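Local structure of polyketide biosynthesis 3-hydroxy-3-methylglutaryl-ACP synthase PksG (Bacillus subtilis, 4YXT) at residues Ala32-Leu37 with Ala164-Gly169; Leu215-Tyr220 with Gly254-Gly259; Gly295-Met298 with Phe303-Leu306. The protein catalyses the aldol condensation of acetyl-ACP with a beta-ketothioester polyketide intermediate, a step in the biosynthesis of the antibiotic bacillaene. The protein carries 1 engineered substitution. One frame throughout, in Å; residues are numbered along the deposited sequence.

Interaction 1 (Ala32-Leu37 with Ala164-Gly169); sequences ARFENL and AEPSAG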
loop_
_atom_site.group_PDB
_atom_site.type_symbol
_atom_site.label_atom_id
_atom_site.label_comp_id
_atom_site.label_asym_id
_atom_site.label_seq_id
_atom_site.Cartn_x
_atom_site.Cartn_y
_atom_site.Cartn_z
ATOM N N ALA A 32 -20.668 -26.054 -21.690
ATOM C CA ALA A 32 -21.207 -25.969 -20.343
ATOM C C ALA A 32 -20.241 -25.249 -19.385
ATOM O O ALA A 32 -20.673 -24.517 -18.510
ATOM C CB ALA A 32 -21.541 -27.357 -19.810
ATOM N N ARG A 33 -18.940 -25.474 -19.542
ATOM C CA ARG A 33 -17.986 -24.837 -18.656
ATOM C C ARG A 33 -17.979 -23.349 -18.890
ATOM O O ARG A 33 -18.078 -22.589 -17.941
ATOM C CB ARG A 33 -16.578 -25.339 -18.868
ATOM C CG ARG A 33 -15.626 -24.722 -17.875
ATOM C CD ARG A 33 -15.140 -25.717 -16.855
ATOM N NE ARG A 33 -14.028 -26.471 -17.416
ATOM C CZ ARG A 33 -12.742 -26.311 -17.119
ATOM N NH1 ARG A 33 -12.340 -25.414 -16.240
ATOM N NH2 ARG A 33 -11.842 -27.085 -17.720
ATOM N N PHE A 34 -17.859 -22.946 -20.149
ATOM C CA PHE A 34 -17.816 -21.545 -20.469
ATOM C C PHE A 34 -19.087 -20.832 -20.008
ATOM O O PHE A 34 -19.008 -19.742 -19.480
ATOM C CB PHE A 34 -17.629 -21.311 -21.958
ATOM C CG PHE A 34 -17.843 -19.870 -22.357
ATOM C CD1 PHE A 34 -16.829 -18.925 -22.161
ATOM C CD2 PHE A 34 -19.063 -19.452 -22.889
ATOM C CE1 PHE A 34 -17.014 -17.601 -22.524
ATOM C CE2 PHE A 34 -19.259 -18.131 -23.243
ATOM C CZ PHE A 34 -18.230 -17.200 -23.059
ATOM N N GLU A 35 -20.247 -21.463 -20.209
ATOM C CA GLU A 35 -21.542 -20.834 -19.922
ATOM C C GLU A 35 -21.742 -20.713 -18.422
ATOM O O GLU A 35 -22.450 -19.831 -17.936
ATOM C CB GLU A 35 -22.707 -21.632 -20.550
ATOM C CG GLU A 35 -22.748 -21.587 -22.073
ATOM C CD GLU A 35 -24.006 -22.209 -22.701
ATOM O OE1 GLU A 35 -24.040 -22.336 -23.943
ATOM O OE2 GLU A 35 -24.977 -22.552 -22.000
ATOM N N ASN A 36 -21.122 -21.614 -17.684
ATOM C CA ASN A 36 -21.192 -21.573 -16.235
ATOM C C ASN A 36 -20.396 -20.438 -15.607
ATOM O O ASN A 36 -20.733 -20.009 -14.550
ATOM C CB ASN A 36 -20.784 -22.919 -15.661
ATOM C CG ASN A 36 -21.917 -23.931 -15.745
ATOM O OD1 ASN A 36 -23.002 -23.710 -15.182
ATOM N ND2 ASN A 36 -21.680 -25.045 -16.450
ATOM N N LEU A 37 -19.358 -19.949 -16.261
ATOM C CA LEU A 37 -18.689 -18.677 -15.858
ATOM C C LEU A 37 -19.656 -17.475 -15.691
ATOM O O LEU A 37 -19.564 -16.694 -14.719
ATOM C CB LEU A 37 -17.681 -18.292 -16.908
ATOM C CG LEU A 37 -16.683 -19.378 -17.288
ATOM C CD1 LEU A 37 -15.759 -18.834 -18.359
ATOM C CD2 LEU A 37 -15.910 -19.861 -16.056
ATOM N N ALA A 164 -9.756 -19.230 -17.898
ATOM C CA ALA A 164 -9.524 -17.971 -17.201
ATOM C C ALA A 164 -9.607 -16.829 -18.197
ATOM O O ALA A 164 -10.170 -15.799 -17.908
ATOM C CB ALA A 164 -8.146 -17.982 -16.545
ATOM N N GLU A 165 -9.069 -17.056 -19.392
ATOM C CA GLU A 165 -8.940 -16.015 -20.397
ATOM C C GLU A 165 -10.214 -15.216 -20.706
ATOM O O GLU A 165 -10.144 -14.027 -20.947
ATOM C CB GLU A 165 -8.441 -16.643 -21.671
ATOM C CG GLU A 165 -8.071 -15.657 -22.731
ATOM C CD GLU A 165 -7.912 -16.320 -24.106
ATOM O OE1 GLU A 165 -8.245 -17.521 -24.254
ATOM O OE2 GLU A 165 -7.465 -15.613 -25.031
ATOM N N PRO A 166 -11.379 -15.866 -20.719
ATOM C CA PRO A 166 -12.582 -15.088 -20.938
ATOM C C PRO A 166 -12.971 -14.117 -19.812
ATOM O O PRO A 166 -13.826 -13.264 -20.027
ATOM C CB PRO A 166 -13.676 -16.170 -21.092
ATOM C CG PRO A 166 -12.955 -17.437 -21.313
ATOM C CD PRO A 166 -11.692 -17.291 -20.552
ATOM N N SER A 167 -12.405 -14.264 -18.614
ATOM C CA SER A 167 -12.747 -13.340 -17.491
ATOM C C SER A 167 -11.616 -12.351 -17.125
ATOM O O SER A 167 -11.765 -11.563 -16.203
ATOM C CB SER A 167 -13.107 -14.152 -16.241
ATOM O OG SER A 167 -14.139 -15.094 -16.541
ATOM N N ALA A 168 -10.493 -12.425 -17.840
ATOM C CA ALA A 168 -9.280 -11.750 -17.473
ATOM C C ALA A 168 -9.354 -10.309 -17.947
ATOM O O ALA A 168 -8.890 -10.001 -19.037
ATOM C CB ALA A 168 -8.082 -12.462 -18.110
ATOM N N GLY A 169 -9.900 -9.414 -17.126
ATOM C CA GLY A 169 -10.129 -8.053 -17.564
ATOM C C GLY A 169 -9.165 -6.925 -17.225
ATOM O O GLY A 169 -8.017 -7.133 -16.812
#

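Interaction 2 (Leu215-Tyr220 with Gly254-Gly259); sequences LSLMSY and GGMVKG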
loop_
_atom_site.group_PDB
_atom_site.type_symbol
_atom_site.label_atom_id
_atom_site.label_comp_id
_atom_site.label_asym_id
_atom_site.label_seq_id
_atom_site.Cartn_x
_atom_site.Cartn_y
_atom_site.Cartn_z
ATOM N N LEU A 215 -7.738 -24.233 -5.088
ATOM C CA LEU A 215 -7.411 -23.598 -3.805
ATOM C C LEU A 215 -8.069 -22.227 -3.598
ATOM O O LEU A 215 -8.634 -21.955 -2.509
ATOM C CB LEU A 215 -5.898 -23.468 -3.684
ATOM C CG LEU A 215 -5.390 -23.185 -2.285
ATOM C CD1 LEU A 215 -5.894 -24.253 -1.330
ATOM C CD2 LEU A 215 -3.863 -23.115 -2.325
ATOM N N SER A 216 -7.989 -21.364 -4.618
ATOM C CA SER A 216 -8.584 -19.999 -4.540
ATOM C C SER A 216 -10.041 -20.076 -4.223
ATOM O O SER A 216 -10.567 -19.310 -3.386
ATOM C CB SER A 216 -8.415 -19.210 -5.845
ATOM O OG SER A 216 -7.119 -19.433 -6.383
ATOM N N LEU A 217 -10.696 -21.032 -4.880
ATOM C CA LEU A 217 -12.115 -21.271 -4.659
ATOM C C LEU A 217 -12.432 -21.621 -3.202
ATOM O O LEU A 217 -13.304 -20.998 -2.575
ATOM C CB LEU A 217 -12.625 -22.346 -5.644
ATOM C CG LEU A 217 -14.041 -22.857 -5.342
ATOM C CD1 LEU A 217 -15.003 -21.686 -5.233
ATOM C CD2 LEU A 217 -14.487 -23.880 -6.398
ATOM N N MET A 218 -11.707 -22.584 -2.641
ATOM C CA MET A 218 -11.892 -22.985 -1.246
ATOM C C MET A 218 -11.608 -21.820 -0.333
ATOM O O MET A 218 -12.352 -21.614 0.632
ATOM C CB MET A 218 -10.935 -24.098 -0.796
ATOM C CG MET A 218 -11.338 -25.545 -0.909
ATOM S SD MET A 218 -9.880 -26.518 -0.364
ATOM C CE MET A 218 -9.215 -27.186 -1.891
ATOM N N SER A 219 -10.488 -21.110 -0.552
ATOM C CA SER A 219 -10.157 -19.996 0.362
ATOM C C SER A 219 -11.174 -18.830 0.268
ATOM O O SER A 219 -11.698 -18.336 1.284
ATOM C CB SER A 219 -8.720 -19.545 0.204
ATOM O OG SER A 219 -8.424 -19.237 -1.131
ATOM N N TYR A 220 -11.544 -18.443 -0.932
ATOM C CA TYR A 220 -12.668 -17.515 -1.098
ATOM C C TYR A 220 -13.881 -17.915 -0.309
ATOM O O TYR A 220 -14.461 -17.093 0.371
ATOM C CB TYR A 220 -13.036 -17.408 -2.576
ATOM C CG TYR A 220 -14.117 -16.426 -2.955
ATOM C CD1 TYR A 220 -15.462 -16.652 -2.638
ATOM C CD2 TYR A 220 -13.791 -15.255 -3.647
ATOM C CE1 TYR A 220 -16.467 -15.750 -3.046
ATOM C CE2 TYR A 220 -14.775 -14.355 -4.046
ATOM C CZ TYR A 220 -16.098 -14.593 -3.745
ATOM O OH TYR A 220 -17.049 -13.691 -4.119
ATOM N N GLY A 254 -19.020 -14.234 -12.717
ATOM C CA GLY A 254 -20.363 -14.366 -12.182
ATOM C C GLY A 254 -20.686 -15.697 -11.559
ATOM O O GLY A 254 -21.420 -15.774 -10.558
ATOM N N GLY A 255 -20.170 -16.751 -12.168
ATOM C CA GLY A 255 -20.439 -18.105 -11.703
ATOM C C GLY A 255 -19.867 -18.380 -10.336
ATOM O O GLY A 255 -20.473 -19.103 -9.577
ATOM N N MET A 256 -18.721 -17.772 -10.019
ATOM C CA MET A 256 -18.096 -17.880 -8.686
ATOM C C MET A 256 -19.053 -17.303 -7.652
ATOM O O MET A 256 -19.378 -17.909 -6.642
ATOM C CB MET A 256 -16.776 -17.088 -8.650
ATOM C CG MET A 256 -16.083 -17.054 -7.290
ATOM S SD MET A 256 -15.302 -18.651 -7.009
ATOM C CE MET A 256 -13.856 -18.454 -8.061
ATOM N N VAL A 257 -19.574 -16.132 -7.959
ATOM C CA VAL A 257 -20.444 -15.478 -7.032
ATOM C C VAL A 257 -21.787 -16.213 -6.795
ATOM O O VAL A 257 -22.319 -16.291 -5.663
ATOM C CB VAL A 257 -20.633 -14.041 -7.496
ATOM C CG1 VAL A 257 -21.645 -13.344 -6.610
ATOM C CG2 VAL A 257 -19.277 -13.348 -7.453
ATOM N N LYS A 258 -22.378 -16.694 -7.860
ATOM C CA LYS A 258 -23.596 -17.505 -7.711
ATOM C C LYS A 258 -23.356 -18.739 -6.857
ATOM O O LYS A 258 -24.167 -19.076 -6.031
ATOM C CB LYS A 258 -24.162 -17.920 -9.054
ATOM C CG LYS A 258 -25.555 -18.512 -8.942
ATOM C CD LYS A 258 -26.140 -18.695 -10.327
ATOM C CE LYS A 258 -27.376 -19.581 -10.314
ATOM N NZ LYS A 258 -28.383 -19.072 -11.302
ATOM N N GLY A 259 -22.234 -19.406 -7.069
ATOM C CA GLY A 259 -21.835 -20.525 -6.211
ATOM C C GLY A 259 -21.736 -20.151 -4.743
ATOM O O GLY A 259 -22.269 -20.864 -3.893
#

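Interaction 3 (Gly295-Met298 with Phe303-Leu306); sequences GNIM and FLAL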
loop_
_atom_site.group_PDB
_atom_site.type_symbol
_atom_site.label_atom_id
_atom_site.label_comp_id
_atom_site.label_asym_id
_atom_site.label_seq_id
_atom_site.Cartn_x
_atom_site.Cartn_y
_atom_site.Cartn_z
ATOM N N GLY A 295 -15.130 -7.996 -16.925
ATOM C CA GLY A 295 -14.229 -9.063 -16.528
ATOM C C GLY A 295 -13.825 -8.933 -15.071
ATOM O O GLY A 295 -14.383 -8.143 -14.354
ATOM N N ASN A 296 -12.920 -9.791 -14.645
ATOM C CA ASN A 296 -12.303 -9.714 -13.354
ATOM C C ASN A 296 -11.314 -8.552 -13.375
ATOM O O ASN A 296 -10.291 -8.575 -14.077
ATOM C CB ASN A 296 -11.541 -11.012 -13.011
ATOM C CG ASN A 296 -10.753 -10.902 -11.708
ATOM O OD1 ASN A 296 -11.075 -10.116 -10.800
ATOM N ND2 ASN A 296 -9.691 -11.683 -11.626
ATOM N N ILE A 297 -11.616 -7.555 -12.571
ATOM C CA ILE A 297 -10.821 -6.335 -12.502
ATOM C C ILE A 297 -10.017 -6.313 -11.215
ATOM O O ILE A 297 -9.530 -5.270 -10.801
ATOM C CB ILE A 297 -11.799 -5.123 -12.603
ATOM C CG1 ILE A 297 -12.369 -5.087 -13.994
ATOM C CG2 ILE A 297 -11.139 -3.801 -12.381
ATOM C CD1 ILE A 297 -11.347 -5.358 -15.031
ATOM N N MET A 298 -9.919 -7.469 -10.565
ATOM C CA MET A 298 -9.034 -7.688 -9.403
ATOM C C MET A 298 -9.345 -6.808 -8.181
ATOM O O MET A 298 -10.431 -6.936 -7.593
ATOM C CB MET A 298 -7.607 -7.620 -9.874
ATOM C CG MET A 298 -7.285 -8.788 -10.797
ATOM S SD MET A 298 -5.741 -8.594 -11.659
ATOM C CE MET A 298 -6.438 -7.936 -13.177
ATOM N N PHE A 303 -15.766 -3.166 -5.924
ATOM C CA PHE A 303 -16.322 -1.854 -6.180
ATOM C C PHE A 303 -17.221 -1.817 -7.416
ATOM O O PHE A 303 -18.238 -1.148 -7.367
ATOM C CB PHE A 303 -15.230 -0.789 -6.301
ATOM C CG PHE A 303 -14.477 -0.517 -5.017
ATOM C CD1 PHE A 303 -15.088 -0.665 -3.756
ATOM C CD2 PHE A 303 -13.173 -0.044 -5.072
ATOM C CE1 PHE A 303 -14.370 -0.398 -2.594
ATOM C CE2 PHE A 303 -12.450 0.228 -3.901
ATOM C CZ PHE A 303 -13.066 0.060 -2.671
ATOM N N LEU A 304 -16.831 -2.529 -8.492
ATOM C CA LEU A 304 -17.581 -2.623 -9.708
ATOM C C LEU A 304 -18.928 -3.284 -9.515
ATOM O O LEU A 304 -19.906 -2.883 -10.171
ATOM C CB LEU A 304 -16.759 -3.395 -10.781
ATOM C CG LEU A 304 -17.276 -3.446 -12.216
ATOM C CD1 LEU A 304 -17.279 -2.070 -12.823
ATOM C CD2 LEU A 304 -16.469 -4.413 -13.089
ATOM N N ALA A 305 -18.977 -4.309 -8.644
ATOM C CA ALA A 305 -20.219 -4.998 -8.300
ATOM C C ALA A 305 -21.061 -4.088 -7.427
ATOM O O ALA A 305 -22.317 -4.078 -7.457
ATOM C CB ALA A 305 -19.921 -6.319 -7.547
ATOM N N LEU A 306 -20.397 -3.300 -6.625
ATOM C CA LEU A 306 -21.161 -2.363 -5.771
ATOM C C LEU A 306 -21.850 -1.256 -6.606
ATOM O O LEU A 306 -23.032 -0.978 -6.471
ATOM C CB LEU A 306 -20.220 -1.708 -4.799
ATOM C CG LEU A 306 -20.869 -0.789 -3.748
ATOM C CD1 LEU A 306 -21.724 -1.685 -2.948
ATOM C CD2 LEU A 306 -19.799 -0.134 -2.897
#

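Interaction 1 (Ala32-Leu37 with Ala164-Gly169)
The ring of F34 meets P166 at its edge: CB of the proline lies close to the ring plane, 3.9 Å from CE1, and neither ring is laid over the other. CG of P166 follows slightly further off, 4.2 Å from the same CE1, so that two neighbouring methylenes face the CD1-CE1 side of the ring. In F34, CG lies anti to the backbone nitrogen (chi1 169°), and the ring extends from there until its CE1 side meets the proline. Apart from this contact, the ring is lodged against V20, M21 and A24 of helix 20-27 and against L29, and P166 itself also touches V20 and L29, which makes the pair part of a larger apolar cluster.

In the N-terminal half of this thiolase-type fold the contact joins the short helix 31-37 to the irregular chain that leaves helix 161-164 and runs into strand 170-178 of the sheet. One helical turn later, L37 takes up the other part of the join. Its methyl CD1 stands 4.3 Å from P166 CG, so P166 receives both F34 and L37, while S167 OG is a looser neighbour of that methyl at 4.5 Å. No hydrogen bond spans the two segments, and this interface of 118 Å² is apolar in character.

The polar work is done inside the loop and around it. The amide of S167 is bonded to A164 O at 2.8 Å, which closes a turn through E165 and P166, and A168 then centres an inverse gamma turn. E165, turned to another side, holds a salt bridge to R27 and a hydrogen bond to Y367.

Interaction 2 (Leu215-Tyr220 with Gly254-Gly259)
M256 and Y220 form a Met-aromatic contact between helices 213-234 and 254-267, and this sulfur-over-ring pairing is the centre of the interface. The local axes are 11.6 Å apart at their closest and run in broadly the same direction, at 42° to each other. At this spacing M256 lies between the helices, contributing more of the 181 Å² of buried surface than any other residue here.

Of the sulfur-aromatic kind, SD sits 4.8 Å from the centroid of the Y220 ring and only 12° off its normal, well above the face and at some distance. CG of M256 is nearer, over the middle of the same face and 4.3 Å from CZ. With CG anti to the backbone nitrogen, the bend at chi2 (76°) sets SD over the same face as CG; the further bend at chi3 turns only the terminal methyl.

Of the purely apolar kind, L217 reaches the thioether by one branch: its CD1 lies 3.5 Å from SD, with the two side chains running past each other in opposite directions. L217 and Y220 are three residues apart on their helix, so M256 touches both at successive turns.

Polar bonds do not cross between the segments, but one fixes the tyrosine. The hydroxyl of Y220 is hydrogen-bonded to the carbonyl oxygen of H250, which by similarity is a proton donor or acceptor in the active site, and F324 meets the ring edge-to-face. Y220 therefore belongs to the second shell around this probable catalytic residue. Beside that hydroxyl, the two side chains cross at an angle, with CG2 of V257 standing 4.0 Å from Y220 OH.

Interaction 3 (Gly295-Met298 with Phe303-Leu306)
The amide of M298 donates a 2.9 Å hydrogen bond to OD1 of N296, bridging over I297, the residue whose side chain meets L304 in the facing helix. The N-H points fairly straight at the oxygen, with an angle of 152°, but the donor stands 57° out of the carbonyl plane of the amide. This is an Asx turn, and it bends the loop 295-298 so that the asparagine side chain folds back on the chain while I297 is presented to helix 301-312.

Between loop and helix the contact is small, 69 Å², and buried. CG1 of I297 lies 4.3 Å from CD2 of L304, and the carbonyl oxygen of G295 comes within 4.5 Å of that same methyl. L304 points toward the loop, CG anti to the backbone nitrogen (chi1 -171°), and touches it by one branch, CD2. G295, just after helix 291-294, has a positive phi, and it is there that the chain leaves the helix to enter the turn. N296 also touches H250, which by similarity takes part in catalysis.

Helix 301-312 is probably one of the buried helices of the middle layer in the thiolase fold. L304 also packs on C291 and V294 of helix 291-294 and on V11 of strand 5-12, while F303 lies against V173 and V175 of strand 170-178.

In the fold
From the N terminus, interaction 1 closes a long loop of 126 residues, bringing helix 31-37 back against the chain entering strand 170-178. Interaction 2 then closes 33 residues between helices 213-234 and 254-267, and interaction 3 spans just four between a loop and the helix that follows. They come in series, so none nests in or crosses another, yet the first is joined to both others: L37 O lies 2.6 Å from G255 N, and S167 O lies 2.6 Å from N296 N, both probable hydrogen bonds. Interactions 2 and 3 do not touch. Segment 164-169 thus links the N-terminal family region with the C-terminal one, through N296, which touches H250.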